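Local structure of adenosyl-chloride synthase (Thermotoga maritima, 2ZBV) at residues 1-15 and 30-42. The protein binds adenosine and probably cleaves S-adenosyl-L-methionine, as a hydrolase or halogenase. Numbering follows the deposited sequence.
Sequences MIGFLTDWGLKSHYV and EIIDITHEVEPFN. With ADN (adenosine), chain D.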
# COMPACT_ATOMS: atom_id res chain seq x y z
N MSE A 1 5.45 19.61 3.18
CA MSE A 1 4.84 18.25 3.10
C MSE A 1 4.99 17.48 4.41
O MSE A 1 5.81 17.83 5.26
CB MSE A 1 5.48 17.46 1.94
CG MSE A 1 7.02 17.37 1.96
SE MSE A 1 7.85 16.53 0.37
CE MSE A 1 7.77 18.04 -0.85
N ILE A 2 4.17 16.45 4.58
CA ILE A 2 4.20 15.61 5.76
C ILE A 2 4.68 14.20 5.39
O ILE A 2 4.09 13.57 4.51
CB ILE A 2 2.79 15.51 6.41
CG1 ILE A 2 2.45 16.83 7.11
CG2 ILE A 2 2.74 14.37 7.41
CD1 ILE A 2 1.01 16.90 7.61
N GLY A 3 5.74 13.72 6.04
CA GLY A 3 6.26 12.38 5.79
C GLY A 3 5.63 11.48 6.84
O GLY A 3 5.82 11.71 8.03
N PHE A 4 4.92 10.44 6.41
CA PHE A 4 4.16 9.57 7.32
C PHE A 4 4.79 8.17 7.49
O PHE A 4 4.95 7.43 6.51
CB PHE A 4 2.74 9.47 6.75
CG PHE A 4 1.66 9.09 7.74
CD1 PHE A 4 1.93 8.93 9.10
CD2 PHE A 4 0.35 8.88 7.29
CE1 PHE A 4 0.92 8.56 10.00
CE2 PHE A 4 -0.67 8.51 8.17
CZ PHE A 4 -0.39 8.35 9.53
N LEU A 5 5.13 7.82 8.73
CA LEU A 5 5.76 6.52 9.04
C LEU A 5 5.11 5.85 10.27
O LEU A 5 5.02 6.47 11.33
CB LEU A 5 7.26 6.75 9.29
CG LEU A 5 8.20 5.62 9.74
CD1 LEU A 5 8.15 4.46 8.76
CD2 LEU A 5 9.63 6.16 9.80
N THR A 6 4.65 4.61 10.12
CA THR A 6 4.01 3.87 11.22
C THR A 6 4.18 2.36 11.08
O THR A 6 4.76 1.86 10.11
CB THR A 6 2.47 4.11 11.28
OG1 THR A 6 1.83 3.30 10.28
CG2 THR A 6 2.11 5.59 11.05
N ASP A 7 3.63 1.63 12.06
CA ASP A 7 3.64 0.17 12.06
C ASP A 7 2.18 -0.28 12.01
O ASP A 7 1.86 -1.40 12.40
CB ASP A 7 4.32 -0.36 13.34
CG ASP A 7 3.58 0.05 14.62
OD1 ASP A 7 2.83 1.04 14.59
OD2 ASP A 7 3.78 -0.60 15.67
N TRP A 8 1.30 0.59 11.52
CA TRP A 8 -0.13 0.29 11.47
C TRP A 8 -0.58 -0.68 10.37
O TRP A 8 -1.60 -1.34 10.52
CB TRP A 8 -0.96 1.57 11.34
CG TRP A 8 -0.68 2.62 12.39
CD1 TRP A 8 0.13 2.50 13.49
CD2 TRP A 8 -1.14 3.97 12.37
NE1 TRP A 8 0.22 3.71 14.14
CE2 TRP A 8 -0.55 4.63 13.47
CE3 TRP A 8 -1.98 4.70 11.52
CZ2 TRP A 8 -0.78 5.99 13.75
CZ3 TRP A 8 -2.20 6.05 11.79
CH2 TRP A 8 -1.60 6.68 12.90
N GLY A 9 0.17 -0.75 9.28
CA GLY A 9 -0.19 -1.63 8.18
C GLY A 9 -1.19 -0.94 7.26
O GLY A 9 -1.94 -0.08 7.70
N LEU A 10 -1.22 -1.33 5.99
CA LEU A 10 -2.15 -0.73 5.03
C LEU A 10 -3.45 -1.52 4.95
O LEU A 10 -4.40 -1.10 4.29
CB LEU A 10 -1.50 -0.64 3.65
CG LEU A 10 -0.43 0.44 3.46
CD1 LEU A 10 0.15 0.35 2.05
CD2 LEU A 10 -1.04 1.82 3.69
N LYS A 11 -3.48 -2.65 5.63
CA LYS A 11 -4.67 -3.50 5.64
C LYS A 11 -5.78 -2.91 6.51
O LYS A 11 -6.96 -3.00 6.16
CB LYS A 11 -4.30 -4.91 6.12
CG LYS A 11 -5.49 -5.84 6.26
CD LYS A 11 -5.06 -7.28 6.47
CE LYS A 11 -6.27 -8.17 6.75
NZ LYS A 11 -7.33 -8.02 5.71
N SER A 12 -5.42 -2.32 7.64
CA SER A 12 -6.42 -1.72 8.52
C SER A 12 -6.80 -0.33 8.02
O SER A 12 -6.15 0.23 7.13
CB SER A 12 -5.88 -1.62 9.95
OG SER A 12 -5.65 -2.91 10.49
N HIS A 13 -7.85 0.23 8.60
CA HIS A 13 -8.33 1.56 8.23
C HIS A 13 -7.66 2.67 9.05
O HIS A 13 -7.97 3.85 8.88
CB HIS A 13 -9.85 1.65 8.44
CG HIS A 13 -10.27 1.50 9.87
ND1 HIS A 13 -10.47 0.27 10.46
CD2 HIS A 13 -10.49 2.42 10.84
CE1 HIS A 13 -10.79 0.44 11.73
NE2 HIS A 13 -10.81 1.74 11.99
N TYR A 14 -6.73 2.30 9.92
CA TYR A 14 -6.05 3.27 10.76
C TYR A 14 -5.34 4.37 9.99
O TYR A 14 -5.48 5.55 10.29
CB TYR A 14 -5.05 2.58 11.68
CG TYR A 14 -5.64 1.46 12.52
CD1 TYR A 14 -6.87 1.62 13.15
CD2 TYR A 14 -4.94 0.26 12.71
CE1 TYR A 14 -7.40 0.61 13.96
CE2 TYR A 14 -5.46 -0.75 13.52
CZ TYR A 14 -6.69 -0.57 14.14
OH TYR A 14 -7.20 -1.57 14.95
N VAL A 15 -4.57 3.98 8.99
CA VAL A 15 -3.85 4.98 8.22
C VAL A 15 -4.82 5.96 7.57
O VAL A 15 -4.62 7.17 7.64
CB VAL A 15 -2.98 4.32 7.13
CG1 VAL A 15 -2.47 5.37 6.16
CG2 VAL A 15 -1.81 3.59 7.80
N GLU A 30 0.00 17.94 2.07
CA GLU A 30 0.59 16.95 1.18
C GLU A 30 1.17 15.84 2.06
O GLU A 30 2.17 16.05 2.75
CB GLU A 30 1.71 17.57 0.33
CG GLU A 30 2.34 16.58 -0.64
CD GLU A 30 1.36 16.12 -1.70
OE1 GLU A 30 0.92 16.97 -2.51
OE2 GLU A 30 1.04 14.91 -1.73
N ILE A 31 0.55 14.67 2.02
CA ILE A 31 0.99 13.55 2.82
C ILE A 31 1.72 12.50 1.99
O ILE A 31 1.16 11.95 1.05
CB ILE A 31 -0.21 12.87 3.51
CG1 ILE A 31 -1.03 13.92 4.28
CG2 ILE A 31 0.27 11.78 4.46
CD1 ILE A 31 -2.34 13.39 4.85
N ILE A 32 2.97 12.24 2.33
CA ILE A 32 3.73 11.23 1.61
C ILE A 32 4.04 10.12 2.58
O ILE A 32 4.65 10.34 3.60
CB ILE A 32 5.06 11.78 1.06
CG1 ILE A 32 4.77 12.93 0.08
CG2 ILE A 32 5.84 10.64 0.37
CD1 ILE A 32 5.99 13.43 -0.68
N ASP A 33 3.56 8.92 2.26
CA ASP A 33 3.80 7.77 3.10
C ASP A 33 5.23 7.28 2.91
O ASP A 33 5.68 7.06 1.79
CB ASP A 33 2.83 6.64 2.74
CG ASP A 33 1.38 7.01 3.01
OD1 ASP A 33 0.51 6.59 2.21
OD2 ASP A 33 1.10 7.70 4.01
N ILE A 34 5.95 7.16 4.01
CA ILE A 34 7.31 6.65 3.97
C ILE A 34 7.10 5.14 3.95
O ILE A 34 7.61 4.44 3.08
CB ILE A 34 8.09 7.13 5.21
CG1 ILE A 34 8.31 8.65 5.09
CG2 ILE A 34 9.44 6.40 5.33
CD1 ILE A 34 8.96 9.30 6.30
N THR A 35 6.32 4.66 4.92
CA THR A 35 5.92 3.25 5.02
C THR A 35 5.04 3.05 6.24
O THR A 35 5.18 3.73 7.25
CB THR A 35 7.09 2.24 5.13
OG1 THR A 35 6.54 0.92 5.24
CG2 THR A 35 7.93 2.50 6.35
N HIS A 36 4.11 2.11 6.13
CA HIS A 36 3.21 1.81 7.23
C HIS A 36 3.36 0.34 7.57
O HIS A 36 2.54 -0.23 8.29
CB HIS A 36 1.78 2.12 6.82
CG HIS A 36 1.53 3.58 6.63
ND1 HIS A 36 1.55 4.47 7.68
CD2 HIS A 36 1.31 4.32 5.52
CE1 HIS A 36 1.37 5.70 7.22
NE2 HIS A 36 1.22 5.63 5.91
N GLU A 37 4.44 -0.25 7.05
CA GLU A 37 4.70 -1.67 7.26
C GLU A 37 5.87 -1.99 8.18
O GLU A 37 6.45 -3.07 8.08
CB GLU A 37 4.93 -2.37 5.91
CG GLU A 37 3.80 -2.18 4.90
CD GLU A 37 2.45 -2.57 5.46
OE1 GLU A 37 2.36 -3.63 6.11
OE2 GLU A 37 1.48 -1.83 5.23
N VAL A 38 6.24 -1.06 9.06
CA VAL A 38 7.30 -1.36 10.01
C VAL A 38 6.70 -2.50 10.83
O VAL A 38 5.51 -2.46 11.14
CB VAL A 38 7.57 -0.19 10.98
CG1 VAL A 38 8.53 -0.65 12.08
CG2 VAL A 38 8.14 1.00 10.23
N GLU A 39 7.49 -3.51 11.16
CA GLU A 39 6.95 -4.62 11.94
C GLU A 39 6.39 -4.08 13.25
O GLU A 39 6.95 -3.15 13.83
CB GLU A 39 8.03 -5.67 12.23
CG GLU A 39 8.74 -6.18 10.98
CD GLU A 39 9.86 -5.26 10.53
OE1 GLU A 39 10.98 -5.38 11.09
OE2 GLU A 39 9.63 -4.42 9.64
N PRO A 40 5.27 -4.65 13.71
CA PRO A 40 4.65 -4.20 14.96
C PRO A 40 5.62 -3.88 16.10
O PRO A 40 6.49 -4.68 16.43
CB PRO A 40 3.72 -5.36 15.31
CG PRO A 40 3.26 -5.82 13.95
CD PRO A 40 4.55 -5.80 13.14
N PHE A 41 5.46 -2.69 16.67
CA PHE A 41 6.27 -2.21 17.79
C PHE A 41 7.76 -2.08 17.55
O PHE A 41 8.51 -1.77 18.48
CB PHE A 41 6.06 -3.11 19.03
CG PHE A 41 4.75 -3.87 19.03
CD1 PHE A 41 3.54 -3.20 18.90
CD2 PHE A 41 4.74 -5.26 19.15
CE1 PHE A 41 2.34 -3.91 18.87
CE2 PHE A 41 3.54 -5.98 19.13
CZ PHE A 41 2.33 -5.30 18.99
N ASN A 42 8.23 -2.31 16.32
CA ASN A 42 9.67 -2.24 16.09
C ASN A 42 10.23 -0.82 15.94
O ASN A 42 10.54 -0.37 14.83
CB ASN A 42 10.06 -3.08 14.87
CG ASN A 42 11.52 -3.47 14.89
OD1 ASN A 42 12.38 -2.69 15.29
ND2 ASN A 42 11.82 -4.69 14.44
O5' ADN D . -1.81 3.98 18.74
C5' ADN D . -1.10 3.32 17.69
C4' ADN D . -0.03 2.41 18.29
O4' ADN D . -0.60 1.36 19.13
C3' ADN D . 0.81 1.68 17.22
O3' ADN D . 1.95 2.45 16.86
C2' ADN D . 1.16 0.34 17.91
O2' ADN D . 2.56 0.18 18.07
C1' ADN D . 0.44 0.37 19.25
N9 ADN D . -0.15 -0.96 19.54
C8 ADN D . -1.19 -1.55 18.86
N7 ADN D . -1.45 -2.72 19.36
C5 ADN D . -0.61 -2.96 20.39
C6 ADN D . -0.41 -4.04 21.29
N6 ADN D . -1.21 -5.17 21.22
N1 ADN D . 0.56 -3.93 22.22
C2 ADN D . 1.35 -2.84 22.31
N3 ADN D . 1.20 -1.81 21.48
C4 ADN D . 0.25 -1.82 20.52
O HOH W 1 3.11 -3.41 11.23
O HOH W 2 -0.45 -4.11 5.86
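Parallel strand pairing joins 2-6 to 31-33, an edge strand of the N-terminal domain's mixed sheet, and beyond the strand ends the two segments stay together as far as the adenosine pocket. Backbone bonds alternate regularly from Ile2 N to Glu30 O (2.7 Å) up to a beta bulge, where Phe4 O accepts from Ile34 N and, weakly, Thr35 N; Thr6 N then bonds Thr35 O. Just past the bulge lies buried His36. Its ring turns an edge onto the flat face that Phe4 offers, CE1 3.3 Å from Phe4 CD2 with the planes at 83°, while Val15 CG2 sits over one face of the imidazole. Both ring nitrogens are used, fixing the ring's rotation: ND1 pairs with Thr6 OG1 at 2.9 Å, and NE2 donates to Asp33 OD2 (2.8 Å) from above the carboxylate plane. Thr6 suits its place because the same hydroxyl also accepts from Trp8 N in an ST turn. Gly9, whose backbone angles would jam a side chain against the preceding carbonyl, donates its N to His36 O. With helix 14-25, which supplies Val15, the strands form a beta-alpha-beta unit, the ligand lying by the C-terminal strand ends. There the Asp7 carboxylate matches two vicinal ribose hydroxyls, O3' on OD1 and O2' on OD2 (2.8 Å each), in a pocket completed by Asn182 of a neighbouring subunit. Phe41 N also donates to OD2, through its anti lone pair, and Phe41 CE1 packs 3.4 Å from adenine C4.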